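Local coordinates for putative gdp-fucose protein o-fucosyltransferase 1 (Caenorhabditis elegans, PDB 3ZY2) that belongs to the protein O-fucosyltransferase family of the GT-B clan and carries guanosine-5'-diphosphate bound in a pocket, at residues Val12-Cys16 and Pro121-Trp126; Leu31-Lys35 and Val68-Thr72; Val42-Phe46 and Ile57-Phe63. All coordinates share one frame; numbering follows the deposited sequence.

Interaction 1 of 3, residues Val12-Cys16 and Pro121-Trp126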
ATOM      1  N   VAL A  12     -16.031  -1.393  -8.480  1.00 16.63           N
ATOM      2  CA  VAL A  12     -15.526  -0.364  -9.413  1.00 16.83           C
ATOM      3  C   VAL A  12     -14.117  -0.010  -8.976  1.00 16.70           C
ATOM      4  O   VAL A  12     -13.812  -0.019  -7.771  1.00 16.67           O
ATOM      5  CB  VAL A  12     -16.462   0.886  -9.490  1.00 17.66           C
ATOM      6  CG1 VAL A  12     -16.601   1.597  -8.131  1.00 18.70           C
ATOM      7  CG2 VAL A  12     -15.982   1.853 -10.585  1.00 17.97           C
ATOM      8  N   PHE A  13     -13.236   0.240  -9.938  1.00 16.66           N
ATOM      9  CA  PHE A  13     -11.832   0.509  -9.601  1.00 16.84           C
ATOM     10  C   PHE A  13     -11.173   1.384 -10.637  1.00 17.03           C
ATOM     11  O   PHE A  13     -11.648   1.480 -11.789  1.00 15.86           O
ATOM     12  CB  PHE A  13     -11.027  -0.807  -9.429  1.00 16.88           C
ATOM     13  CG  PHE A  13     -10.603  -1.431 -10.738  1.00 16.61           C
ATOM     14  CD1 PHE A  13     -11.526  -2.096 -11.539  1.00 16.20           C
ATOM     15  CD2 PHE A  13      -9.267  -1.318 -11.163  1.00 16.61           C
ATOM     16  CE1 PHE A  13     -11.130  -2.647 -12.771  1.00 17.89           C
ATOM     17  CE2 PHE A  13      -8.862  -1.862 -12.405  1.00 16.38           C
ATOM     18  CZ  PHE A  13      -9.798  -2.525 -13.191  1.00 17.28           C
ATOM     19  N   CYS A  14     -10.078   2.007 -10.211  1.00 17.79           N
ATOM     20  CA  CYS A  14      -9.174   2.728 -11.097  1.00 18.12           C
ATOM     21  C   CYS A  14      -7.976   1.854 -11.450  1.00 17.58           C
ATOM     22  O   CYS A  14      -7.298   1.366 -10.528  1.00 17.58           O
ATOM     23  CB  CYS A  14      -8.648   3.997 -10.436  1.00 19.16           C
ATOM     24  SG  CYS A  14      -7.567   4.901 -11.576  1.00 20.67           S
ATOM     25  N   PRO A  15      -7.686   1.688 -12.764  1.00 17.57           N
ATOM     26  CA  PRO A  15      -6.425   1.064 -13.150  1.00 17.22           C
ATOM     27  C   PRO A  15      -5.367   2.155 -13.063  1.00 17.11           C
ATOM     28  O   PRO A  15      -4.910   2.689 -14.078  1.00 16.16           O
ATOM     29  CB  PRO A  15      -6.660   0.626 -14.603  1.00 18.04           C
ATOM     30  CG  PRO A  15      -7.738   1.503 -15.115  1.00 19.56           C
ATOM     31  CD  PRO A  15      -8.454   2.157 -13.938  1.00 18.15           C
ATOM     32  N   CYS A  16      -5.009   2.489 -11.831  1.00 17.28           N
ATOM     33  CA  CYS A  16      -4.328   3.749 -11.558  1.00 18.19           C
ATOM     34  C   CYS A  16      -2.820   3.625 -11.491  1.00 18.58           C
ATOM     35  O   CYS A  16      -2.140   4.556 -11.065  1.00 18.53           O
ATOM     36  CB  CYS A  16      -4.872   4.357 -10.254  1.00 18.88           C
ATOM     37  SG  CYS A  16      -6.109   5.681 -10.456  1.00 23.02           S
ATOM     38  N   PRO A 121      -3.013   9.431 -11.666  1.00 24.09           N
ATOM     39  CA  PRO A 121      -4.339   9.713 -12.229  1.00 23.20           C
ATOM     40  C   PRO A 121      -5.509   9.556 -11.268  1.00 22.66           C
ATOM     41  O   PRO A 121      -6.642   9.616 -11.706  1.00 21.79           O
ATOM     42  CB  PRO A 121      -4.462   8.668 -13.341  1.00 22.01           C
ATOM     43  CG  PRO A 121      -3.715   7.481 -12.783  1.00 22.53           C
ATOM     44  CD  PRO A 121      -2.556   8.069 -12.016  1.00 23.00           C
ATOM     45  N   PHE A 122      -5.228   9.382  -9.977  1.00 22.16           N
ATOM     46  CA  PHE A 122      -6.257   9.130  -8.964  1.00 22.51           C
ATOM     47  C   PHE A 122      -7.363  10.198  -8.964  1.00 22.96           C
ATOM     48  O   PHE A 122      -8.552   9.869  -9.081  1.00 23.30           O
ATOM     49  CB  PHE A 122      -5.599   9.010  -7.574  1.00 22.94           C
ATOM     50  CG  PHE A 122      -4.531   7.962  -7.517  1.00 22.88           C
ATOM     51  CD1 PHE A 122      -4.874   6.627  -7.321  1.00 22.60           C
ATOM     52  CD2 PHE A 122      -3.185   8.306  -7.688  1.00 24.00           C
ATOM     53  CE1 PHE A 122      -3.905   5.649  -7.275  1.00 22.44           C
ATOM     54  CE2 PHE A 122      -2.195   7.321  -7.654  1.00 25.26           C
ATOM     55  CZ  PHE A 122      -2.557   5.995  -7.445  1.00 23.86           C
ATOM     56  N   GLY A 123      -6.961  11.458  -8.829  1.00 23.24           N
ATOM     57  CA  GLY A 123      -7.867  12.605  -8.929  1.00 24.13           C
ATOM     58  C   GLY A 123      -8.695  12.640 -10.204  1.00 24.09           C
ATOM     59  O   GLY A 123      -9.919  12.520 -10.123  1.00 24.91           O
ATOM     60  N   PRO A 124      -8.041  12.810 -11.376  1.00 24.00           N
ATOM     61  CA  PRO A 124      -8.767  12.902 -12.654  1.00 24.07           C
ATOM     62  C   PRO A 124      -9.680  11.707 -12.964  1.00 22.98           C
ATOM     63  O   PRO A 124     -10.759  11.908 -13.532  1.00 23.50           O
ATOM     64  CB  PRO A 124      -7.644  13.038 -13.694  1.00 23.51           C
ATOM     65  CG  PRO A 124      -6.528  13.691 -12.922  1.00 24.12           C
ATOM     66  CD  PRO A 124      -6.600  13.072 -11.563  1.00 24.26           C
ATOM     67  N   TYR A 125      -9.280  10.491 -12.582  1.00 21.99           N
ATOM     68  CA  TYR A 125     -10.113   9.306 -12.809  1.00 21.52           C
ATOM     69  C   TYR A 125     -11.467   9.394 -12.121  1.00 21.90           C
ATOM     70  O   TYR A 125     -12.522   9.250 -12.763  1.00 22.48           O
ATOM     71  CB  TYR A 125      -9.395   8.043 -12.364  1.00 20.58           C
ATOM     72  CG  TYR A 125     -10.120   6.792 -12.764  1.00 18.32           C
ATOM     73  CD1 TYR A 125      -9.840   6.186 -13.987  1.00 18.23           C
ATOM     74  CD2 TYR A 125     -11.061   6.196 -11.918  1.00 17.52           C
ATOM     75  CE1 TYR A 125     -10.489   5.042 -14.379  1.00 17.67           C
ATOM     76  CE2 TYR A 125     -11.707   5.020 -12.293  1.00 19.13           C
ATOM     77  CZ  TYR A 125     -11.423   4.459 -13.533  1.00 17.34           C
ATOM     78  OH  TYR A 125     -12.034   3.292 -13.912  1.00 18.50           O
ATOM     79  N   TRP A 126     -11.453   9.650 -10.820  1.00 21.81           N
ATOM     80  CA  TRP A 126     -12.711   9.732 -10.082  1.00 22.26           C
ATOM     81  C   TRP A 126     -13.468  11.019 -10.412  1.00 23.81           C
ATOM     82  O   TRP A 126     -14.697  10.994 -10.456  1.00 23.87           O
ATOM     83  CB  TRP A 126     -12.473   9.539  -8.585  1.00 22.33           C
ATOM     84  CG  TRP A 126     -11.920   8.162  -8.262  1.00 20.77           C
ATOM     85  CD1 TRP A 126     -10.632   7.864  -7.891  1.00 20.57           C
ATOM     86  CD2 TRP A 126     -12.619   6.896  -8.315  1.00 19.92           C
ATOM     87  NE1 TRP A 126     -10.495   6.510  -7.684  1.00 19.38           N
ATOM     88  CE2 TRP A 126     -11.692   5.889  -7.942  1.00 19.64           C
ATOM     89  CE3 TRP A 126     -13.931   6.517  -8.637  1.00 20.25           C
ATOM     90  CZ2 TRP A 126     -12.033   4.531  -7.875  1.00 18.66           C
ATOM     91  CZ3 TRP A 126     -14.275   5.153  -8.558  1.00 19.59           C
ATOM     92  CH2 TRP A 126     -13.320   4.179  -8.195  1.00 20.56           C
TER
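The C14–C16 disulfide rests on the rings of F122 and Y125, a pair of sulfur-aromatic contacts at the carboxyl end of strand 10–13, in a Rossmann-like half of the GT-B fold. Y125 shows how one ring can follow a turning backbone. Its CG lies anti to the backbone N (chi1 -171°), which sends the ring from helix 122–128 against the C14–C16 turn. Y125 CB comes within 3.7 Å of C14 SG, and that sulfur then sits over one ring face, only 3.4 Å from Y125 CG and displaced toward the rim. Farther out the two sides of the ring diverge: Y125 CD2 meets C14 CB at 3.6 Å, whereas Y125 CE1 lies 3.6 Å from P15 CD. P15 is the centre of an inverse gamma turn, which folds the chain back and brings the two cysteines together. At the tip, Y125 OH gives a weak hydrogen bond to F13 O (2.8 Å). The Y125 ring turns its CD2 edge to the face of the W126 indole, whose NE1 is bonded to S172 OG and whose ring edge is near V12 CG1. C16 SG meets the F122 ring obliquely, with C16 CB 3.4 Å from F122 CE1.

Interaction 2 of 3, residues Leu31-Lys35 and Val68-Thr72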
ATOM      1  N   LEU A  31     -10.682  -8.985 -12.918  1.00 14.48           N
ATOM      2  CA  LEU A  31     -11.748  -9.813 -13.470  1.00 15.10           C
ATOM      3  C   LEU A  31     -11.915 -11.094 -12.647  1.00 15.56           C
ATOM      4  O   LEU A  31     -13.044 -11.449 -12.295  1.00 16.80           O
ATOM      5  CB  LEU A  31     -11.452 -10.138 -14.928  1.00 14.46           C
ATOM      6  CG  LEU A  31     -11.826  -9.017 -15.911  1.00 14.29           C
ATOM      7  CD1 LEU A  31     -11.068  -9.169 -17.218  1.00 16.00           C
ATOM      8  CD2 LEU A  31     -13.315  -8.988 -16.200  1.00 13.90           C
ATOM      9  N   ALA A  32     -10.793 -11.746 -12.333  1.00 15.46           N
ATOM     10  CA  ALA A  32     -10.818 -12.985 -11.530  1.00 16.09           C
ATOM     11  C   ALA A  32     -11.376 -12.717 -10.127  1.00 17.32           C
ATOM     12  O   ALA A  32     -12.197 -13.499  -9.597  1.00 18.78           O
ATOM     13  CB  ALA A  32      -9.443 -13.588 -11.470  1.00 16.02           C
ATOM     14  N   PHE A  33     -10.936 -11.603  -9.533  1.00 16.41           N
ATOM     15  CA  PHE A  33     -11.406 -11.180  -8.214  1.00 18.57           C
ATOM     16  C   PHE A  33     -12.923 -10.963  -8.173  1.00 19.11           C
ATOM     17  O   PHE A  33     -13.601 -11.451  -7.253  1.00 20.53           O
ATOM     18  CB  PHE A  33     -10.637  -9.917  -7.820  1.00 17.32           C
ATOM     19  CG  PHE A  33     -11.070  -9.299  -6.501  1.00 19.60           C
ATOM     20  CD1 PHE A  33     -10.749  -9.912  -5.293  1.00 22.85           C
ATOM     21  CD2 PHE A  33     -11.741  -8.078  -6.470  1.00 21.40           C
ATOM     22  CE1 PHE A  33     -11.118  -9.328  -4.074  1.00 23.80           C
ATOM     23  CE2 PHE A  33     -12.115  -7.487  -5.239  1.00 23.76           C
ATOM     24  CZ  PHE A  33     -11.789  -8.114  -4.055  1.00 23.95           C
ATOM     25  N   ALA A  34     -13.465 -10.255  -9.171  1.00 19.48           N
ATOM     26  CA  ALA A  34     -14.903  -9.971  -9.239  1.00 20.21           C
ATOM     27  C   ALA A  34     -15.706 -11.259  -9.376  1.00 21.50           C
ATOM     28  O   ALA A  34     -16.742 -11.417  -8.727  1.00 22.33           O
ATOM     29  CB  ALA A  34     -15.228  -9.015 -10.391  1.00 19.38           C
ATOM     30  N   LYS A  35     -15.229 -12.183 -10.209  1.00 21.44           N
ATOM     31  CA  LYS A  35     -15.921 -13.451 -10.406  1.00 22.66           C
ATOM     32  C   LYS A  35     -15.933 -14.225  -9.094  1.00 23.81           C
ATOM     33  O   LYS A  35     -16.971 -14.793  -8.715  1.00 25.57           O
ATOM     34  CB  LYS A  35     -15.270 -14.273 -11.520  1.00 21.73           C
ATOM     35  CG  LYS A  35     -16.046 -15.574 -11.860  1.00 23.56           C
ATOM     36  CD  LYS A  35     -15.376 -16.289 -13.008  1.00 25.07           C
ATOM     37  CE  LYS A  35     -16.247 -17.407 -13.572  1.00 28.60           C
ATOM     38  NZ  LYS A  35     -15.812 -17.730 -14.959  1.00 31.10           N
ATOM     39  N   VAL A  68     -16.090 -10.082 -22.954  1.00 15.86           N
ATOM     40  CA  VAL A  68     -15.654 -10.116 -21.567  1.00 16.10           C
ATOM     41  C   VAL A  68     -16.747 -10.665 -20.640  1.00 16.88           C
ATOM     42  O   VAL A  68     -16.443 -11.340 -19.655  1.00 17.42           O
ATOM     43  CB  VAL A  68     -15.076  -8.754 -21.115  1.00 14.90           C
ATOM     44  CG1 VAL A  68     -16.167  -7.711 -20.850  1.00 17.02           C
ATOM     45  CG2 VAL A  68     -14.223  -8.943 -19.871  1.00 16.24           C
ATOM     46  N   ALA A  69     -18.006 -10.408 -21.002  1.00 17.27           N
ATOM     47  CA  ALA A  69     -19.162 -10.908 -20.259  1.00 19.50           C
ATOM     48  C   ALA A  69     -19.221 -12.433 -20.244  1.00 20.53           C
ATOM     49  O   ALA A  69     -19.899 -13.020 -19.392  1.00 21.79           O
ATOM     50  CB  ALA A  69     -20.448 -10.326 -20.838  1.00 19.83           C
ATOM     51  N   LYS A  70     -18.514 -13.081 -21.164  1.00 21.01           N
ATOM     52  CA  LYS A  70     -18.501 -14.557 -21.192  1.00 21.82           C
ATOM     53  C   LYS A  70     -17.631 -15.105 -20.063  1.00 22.17           C
ATOM     54  O   LYS A  70     -17.712 -16.296 -19.704  1.00 23.64           O
ATOM     55  CB  LYS A  70     -18.026 -15.067 -22.544  1.00 23.20           C
ATOM     56  CG  LYS A  70     -18.861 -14.560 -23.714  1.00 24.94           C
ATOM     57  CD  LYS A  70     -19.949 -15.522 -24.104  1.00 32.63           C
ATOM     58  CE  LYS A  70     -20.438 -15.235 -25.536  1.00 34.35           C
ATOM     59  NZ  LYS A  70     -19.363 -15.308 -26.572  1.00 37.06           N
ATOM     60  N   TYR A  71     -16.826 -14.226 -19.473  1.00 20.10           N
ATOM     61  CA  TYR A  71     -16.026 -14.614 -18.327  1.00 20.22           C
ATOM     62  C   TYR A  71     -16.732 -14.357 -16.996  1.00 19.83           C
ATOM     63  O   TYR A  71     -16.764 -15.235 -16.114  1.00 20.70           O
ATOM     64  CB  TYR A  71     -14.643 -13.941 -18.348  1.00 18.57           C
ATOM     65  CG  TYR A  71     -13.848 -14.318 -17.128  1.00 20.17           C
ATOM     66  CD1 TYR A  71     -13.384 -15.636 -16.954  1.00 19.10           C
ATOM     67  CD2 TYR A  71     -13.618 -13.396 -16.107  1.00 19.50           C
ATOM     68  CE1 TYR A  71     -12.691 -15.998 -15.816  1.00 21.55           C
ATOM     69  CE2 TYR A  71     -12.925 -13.755 -14.965  1.00 21.10           C
ATOM     70  CZ  TYR A  71     -12.467 -15.055 -14.826  1.00 20.75           C
ATOM     71  OH  TYR A  71     -11.778 -15.398 -13.683  1.00 21.91           O
ATOM     72  N   THR A  72     -17.279 -13.157 -16.832  1.00 19.58           N
ATOM     73  CA  THR A  72     -17.927 -12.779 -15.581  1.00 19.86           C
ATOM     74  C   THR A  72     -18.931 -11.660 -15.842  1.00 20.16           C
ATOM     75  O   THR A  72     -18.865 -11.013 -16.886  1.00 19.72           O
ATOM     76  CB  THR A  72     -16.872 -12.370 -14.529  1.00 19.07           C
ATOM     77  OG1 THR A  72     -17.450 -12.392 -13.217  1.00 21.43           O
ATOM     78  CG2 THR A  72     -16.256 -10.983 -14.854  1.00 17.36           C
TER
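V68 and L31 meet where helix 20–37, the connecting helix of a beta-alpha-beta crossover between the parallel strands 10–13 and 40–42, is flanked by the loop leading to edge strand 74–75. The contact illustrates how a lysine can serve an aromatic ring and a carbonyl at once. At the end of helix 65–68, V68 CG2 lies 3.8 Å from L31 CD2 in plain apolar packing. Farther along the segment comes Y71, the residue that contributes most to the contact. A chi1 of 178° swings the Y71 ring away from its own N, toward the backbone of helix 20–37. The edge is presented to the L31 peptide, Y71 CE2 lying 3.5 Å from L31 O, and the hydroxyl ends beside A32. Over one face runs the extended chain of K35, its CD 3.6 Å from Y71 CZ in a CH-pi contact. Beyond it K35 NZ is 4.2 Å from the Y71 ring centroid, an off-centre cation-pi pair, and donates to Y71 O at 2.9 Å in the carbonyl plane. Ring and carbonyl of one residue therefore both receive the ammonium group. Y190 meets the Y71 ring as well. T72 closes the segment with its two branches divided: T72 CG2 packs 3.8 Å from L31 CD2, while T72 OG1 lies 3.3 Å from K35 CB.

Interaction 3 of 3, residues Val42-Phe46 and Ile57-Phe63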
ATOM      1  N   VAL A  42     -17.753  -3.223 -12.737  1.00 16.01           N
ATOM      2  CA  VAL A  42     -17.848  -2.043 -13.575  1.00 15.42           C
ATOM      3  C   VAL A  42     -16.581  -1.979 -14.424  1.00 14.45           C
ATOM      4  O   VAL A  42     -15.469  -1.985 -13.895  1.00 15.03           O
ATOM      5  CB  VAL A  42     -17.995  -0.731 -12.755  1.00 15.21           C
ATOM      6  CG1 VAL A  42     -18.133   0.489 -13.695  1.00 15.30           C
ATOM      7  CG2 VAL A  42     -19.191  -0.832 -11.762  1.00 18.23           C
ATOM      8  N   LEU A  43     -16.759  -1.961 -15.742  1.00 14.56           N
ATOM      9  CA  LEU A  43     -15.604  -1.989 -16.633  1.00 14.79           C
ATOM     10  C   LEU A  43     -14.844  -0.657 -16.498  1.00 15.19           C
ATOM     11  O   LEU A  43     -15.443   0.427 -16.536  1.00 16.91           O
ATOM     12  CB  LEU A  43     -16.058  -2.270 -18.067  1.00 15.10           C
ATOM     13  CG  LEU A  43     -16.640  -3.671 -18.279  1.00 15.25           C
ATOM     14  CD1 LEU A  43     -17.457  -3.721 -19.573  1.00 15.77           C
ATOM     15  CD2 LEU A  43     -15.532  -4.719 -18.312  1.00 15.02           C
ATOM     16  N   PRO A  44     -13.513  -0.713 -16.281  1.00 14.68           N
ATOM     17  CA  PRO A  44     -12.765   0.507 -16.009  1.00 15.02           C
ATOM     18  C   PRO A  44     -12.617   1.384 -17.240  1.00 14.60           C
ATOM     19  O   PRO A  44     -12.625   0.875 -18.371  1.00 16.02           O
ATOM     20  CB  PRO A  44     -11.384  -0.022 -15.618  1.00 15.34           C
ATOM     21  CG  PRO A  44     -11.240  -1.302 -16.385  1.00 14.73           C
ATOM     22  CD  PRO A  44     -12.650  -1.908 -16.383  1.00 14.58           C
ATOM     23  N   ASN A  45     -12.496   2.690 -17.038  1.00 13.40           N
ATOM     24  CA  ASN A  45     -11.895   3.527 -18.076  1.00 13.91           C
ATOM     25  C   ASN A  45     -10.409   3.250 -18.048  1.00 12.92           C
ATOM     26  O   ASN A  45      -9.780   3.202 -16.961  1.00 13.79           O
ATOM     27  CB  ASN A  45     -12.122   4.996 -17.784  1.00 13.81           C
ATOM     28  CG  ASN A  45     -13.567   5.417 -17.973  1.00 15.93           C
ATOM     29  OD1 ASN A  45     -14.296   4.897 -18.849  1.00 17.69           O
ATOM     30  ND2 ASN A  45     -13.987   6.385 -17.169  1.00 15.99           N
ATOM     31  N   PHE A  46      -9.834   3.020 -19.221  1.00 11.83           N
ATOM     32  CA  PHE A  46      -8.367   2.995 -19.303  1.00 12.12           C
ATOM     33  C   PHE A  46      -7.803   4.395 -19.347  1.00 13.20           C
ATOM     34  O   PHE A  46      -8.546   5.345 -19.502  1.00 14.07           O
ATOM     35  CB  PHE A  46      -7.918   2.148 -20.503  1.00 12.24           C
ATOM     36  CG  PHE A  46      -8.272   0.696 -20.343  1.00 10.99           C
ATOM     37  CD1 PHE A  46      -7.496  -0.099 -19.497  1.00 12.33           C
ATOM     38  CD2 PHE A  46      -9.376   0.136 -21.004  1.00 12.33           C
ATOM     39  CE1 PHE A  46      -7.795  -1.473 -19.302  1.00 14.42           C
ATOM     40  CE2 PHE A  46      -9.683  -1.256 -20.800  1.00 12.75           C
ATOM     41  CZ  PHE A  46      -8.882  -2.032 -19.960  1.00 13.94           C
ATOM     42  N   ILE A  57     -10.330   6.536 -21.268  1.00 16.07           N
ATOM     43  CA  ILE A  57     -10.816   5.871 -22.465  1.00 15.69           C
ATOM     44  C   ILE A  57     -11.847   4.810 -22.066  1.00 15.61           C
ATOM     45  O   ILE A  57     -11.549   3.952 -21.266  1.00 15.73           O
ATOM     46  CB  ILE A  57      -9.627   5.184 -23.209  1.00 14.96           C
ATOM     47  CG1 ILE A  57      -8.408   6.124 -23.392  1.00 17.21           C
ATOM     48  CG2 ILE A  57     -10.112   4.536 -24.510  1.00 16.92           C
ATOM     49  CD1 ILE A  57      -8.631   7.419 -24.205  1.00 22.17           C
ATOM     50  N   PRO A  58     -13.081   4.892 -22.599  1.00 16.33           N
ATOM     51  CA  PRO A  58     -14.043   3.862 -22.194  1.00 16.19           C
ATOM     52  C   PRO A  58     -13.596   2.462 -22.632  1.00 15.12           C
ATOM     53  O   PRO A  58     -13.025   2.291 -23.740  1.00 15.27           O
ATOM     54  CB  PRO A  58     -15.328   4.255 -22.936  1.00 17.22           C
ATOM     55  CG  PRO A  58     -15.168   5.722 -23.239  1.00 18.53           C
ATOM     56  CD  PRO A  58     -13.688   5.918 -23.454  1.00 16.81           C
ATOM     57  N   PHE A  59     -13.867   1.481 -21.772  1.00 14.25           N
ATOM     58  CA  PHE A  59     -13.525   0.092 -22.051  1.00 13.81           C
ATOM     59  C   PHE A  59     -13.966  -0.323 -23.456  1.00 13.87           C
ATOM     60  O   PHE A  59     -13.183  -0.902 -24.208  1.00 12.89           O
ATOM     61  CB  PHE A  59     -14.172  -0.828 -21.010  1.00 13.96           C
ATOM     62  CG  PHE A  59     -14.045  -2.305 -21.334  1.00 14.50           C
ATOM     63  CD1 PHE A  59     -14.982  -2.938 -22.157  1.00 15.85           C
ATOM     64  CD2 PHE A  59     -12.977  -3.062 -20.825  1.00 15.31           C
ATOM     65  CE1 PHE A  59     -14.849  -4.326 -22.468  1.00 16.85           C
ATOM     66  CE2 PHE A  59     -12.853  -4.434 -21.125  1.00 14.70           C
ATOM     67  CZ  PHE A  59     -13.782  -5.050 -21.946  1.00 15.20           C
ATOM     68  N   GLU A  60     -15.219  -0.024 -23.801  1.00 14.95           N
ATOM     69  CA  GLU A  60     -15.822  -0.498 -25.056  1.00 15.32           C
ATOM     70  C   GLU A  60     -15.270   0.186 -26.320  1.00 15.34           C
ATOM     71  O   GLU A  60     -15.521  -0.276 -27.432  1.00 16.10           O
ATOM     72  CB  GLU A  60     -17.357  -0.359 -25.008  1.00 16.95           C
ATOM     73  CG  GLU A  60     -17.838   1.065 -24.857  1.00 17.03           C
ATOM     74  CD  GLU A  60     -18.067   1.482 -23.409  1.00 18.99           C
ATOM     75  OE1 GLU A  60     -17.393   0.951 -22.482  1.00 18.39           O
ATOM     76  OE2 GLU A  60     -18.935   2.377 -23.211  1.00 22.91           O
ATOM     77  N   PHE A  61     -14.516   1.267 -26.147  1.00 15.44           N
ATOM     78  CA  PHE A  61     -13.790   1.861 -27.270  1.00 15.59           C
ATOM     79  C   PHE A  61     -12.698   0.897 -27.726  1.00 14.45           C
ATOM     80  O   PHE A  61     -12.393   0.803 -28.920  1.00 15.44           O
ATOM     81  CB  PHE A  61     -13.199   3.205 -26.858  1.00 16.01           C
ATOM     82  CG  PHE A  61     -12.704   4.034 -28.014  1.00 18.21           C
ATOM     83  CD1 PHE A  61     -13.596   4.533 -28.951  1.00 20.15           C
ATOM     84  CD2 PHE A  61     -11.343   4.311 -28.154  1.00 20.68           C
ATOM     85  CE1 PHE A  61     -13.152   5.313 -30.033  1.00 22.32           C
ATOM     86  CE2 PHE A  61     -10.886   5.090 -29.221  1.00 22.52           C
ATOM     87  CZ  PHE A  61     -11.795   5.581 -30.156  1.00 22.02           C
ATOM     88  N   LEU A  62     -12.158   0.139 -26.772  1.00 13.52           N
ATOM     89  CA  LEU A  62     -10.994  -0.734 -27.014  1.00 12.20           C
ATOM     90  C   LEU A  62     -11.357  -2.203 -27.163  1.00 12.39           C
ATOM     91  O   LEU A  62     -10.797  -2.887 -28.001  1.00 13.34           O
ATOM     92  CB  LEU A  62      -9.976  -0.592 -25.880  1.00 11.65           C
ATOM     93  CG  LEU A  62      -9.429   0.819 -25.667  1.00 13.10           C
ATOM     94  CD1 LEU A  62      -8.432   0.805 -24.556  1.00 14.47           C
ATOM     95  CD2 LEU A  62      -8.779   1.350 -26.971  1.00 13.53           C
ATOM     96  N   PHE A  63     -12.259  -2.688 -26.319  1.00 12.43           N
ATOM     97  CA  PHE A  63     -12.600  -4.119 -26.255  1.00 13.04           C
ATOM     98  C   PHE A  63     -14.102  -4.362 -26.334  1.00 14.33           C
ATOM     99  O   PHE A  63     -14.909  -3.453 -26.108  1.00 16.66           O
ATOM    100  CB  PHE A  63     -12.093  -4.696 -24.936  1.00 12.06           C
ATOM    101  CG  PHE A  63     -10.604  -4.674 -24.771  1.00 10.99           C
ATOM    102  CD1 PHE A  63      -9.800  -5.402 -25.619  1.00 11.50           C
ATOM    103  CD2 PHE A  63     -10.021  -3.974 -23.726  1.00 12.19           C
ATOM    104  CE1 PHE A  63      -8.420  -5.428 -25.451  1.00 12.12           C
ATOM    105  CE2 PHE A  63      -8.636  -3.997 -23.539  1.00 11.66           C
ATOM    106  CZ  PHE A  63      -7.835  -4.731 -24.407  1.00 11.12           C
TER
HETATM  107  O   HOH W   1     -15.029   2.125 -19.163  1.00 18.40           O
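F46 and I57 form an antiparallel hydrogen-bonded pair that opens the two-stranded sheet 46–48/55–57, with F46 N to I57 O and I57 N to F46 O both at 2.8 Å. The same I57 O lies 3.2 Å from N45 CA, a C-H...O contact. Around this pair gather side chains of both segments, several from the weakly bonded helical turn about 59–62. A chi1 of 171° turns the F59 ring to L43 and F46. L43 lays CD2 almost centrally over one F59 face, 3.8 Å from its centroid and 9° off the normal. F46 runs side by side with F59, F46 CE2 being 3.8 Å from F59 CD2, while L62 CD1 approaches F46 CD2. F46 CE2 also reaches the edge of the F63 ring. Farther out, F20 of the guanosine-5'-diphosphate pocket meets the F46 ring edge-to-face, and W193 stacks on F63. One water accepts from F59 N at 2.9 Å; N45 OD1 and L43 O are both placed to receive its protons, though further acceptors compete for them. The chemistry implies a division of labour: backbone bonds, water and the N45 amide oxygen meet the polar needs of a buried loop, while aliphatic and aromatic carbons supply the packing.

Overall arrangement
The three contacts belong to one sheet-and-helix unit and differ with depth. Interactions 1 and 3 are buried; interaction 2 is partly buried, and its charged group lies near the surface. Interactions 1 and 2 engage consecutive elements, strand 10–13 and helix 20–37, yet do not touch. Both meet interaction 3, whose segments are nested within the chain loops closed by the other two. Y125 OH is probably hydrogen-bonded to N45 N (3.2 Å), joining interactions 1 and 3, and V68 CG1 packs against F59 CZ at 3.7 Å, joining 2 and 3. Sulfur and aromatics dominate interaction 1, a lysine ammonium group shared by a ring and a carbonyl interaction 2, and backbone pairing with apolar packing interaction 3.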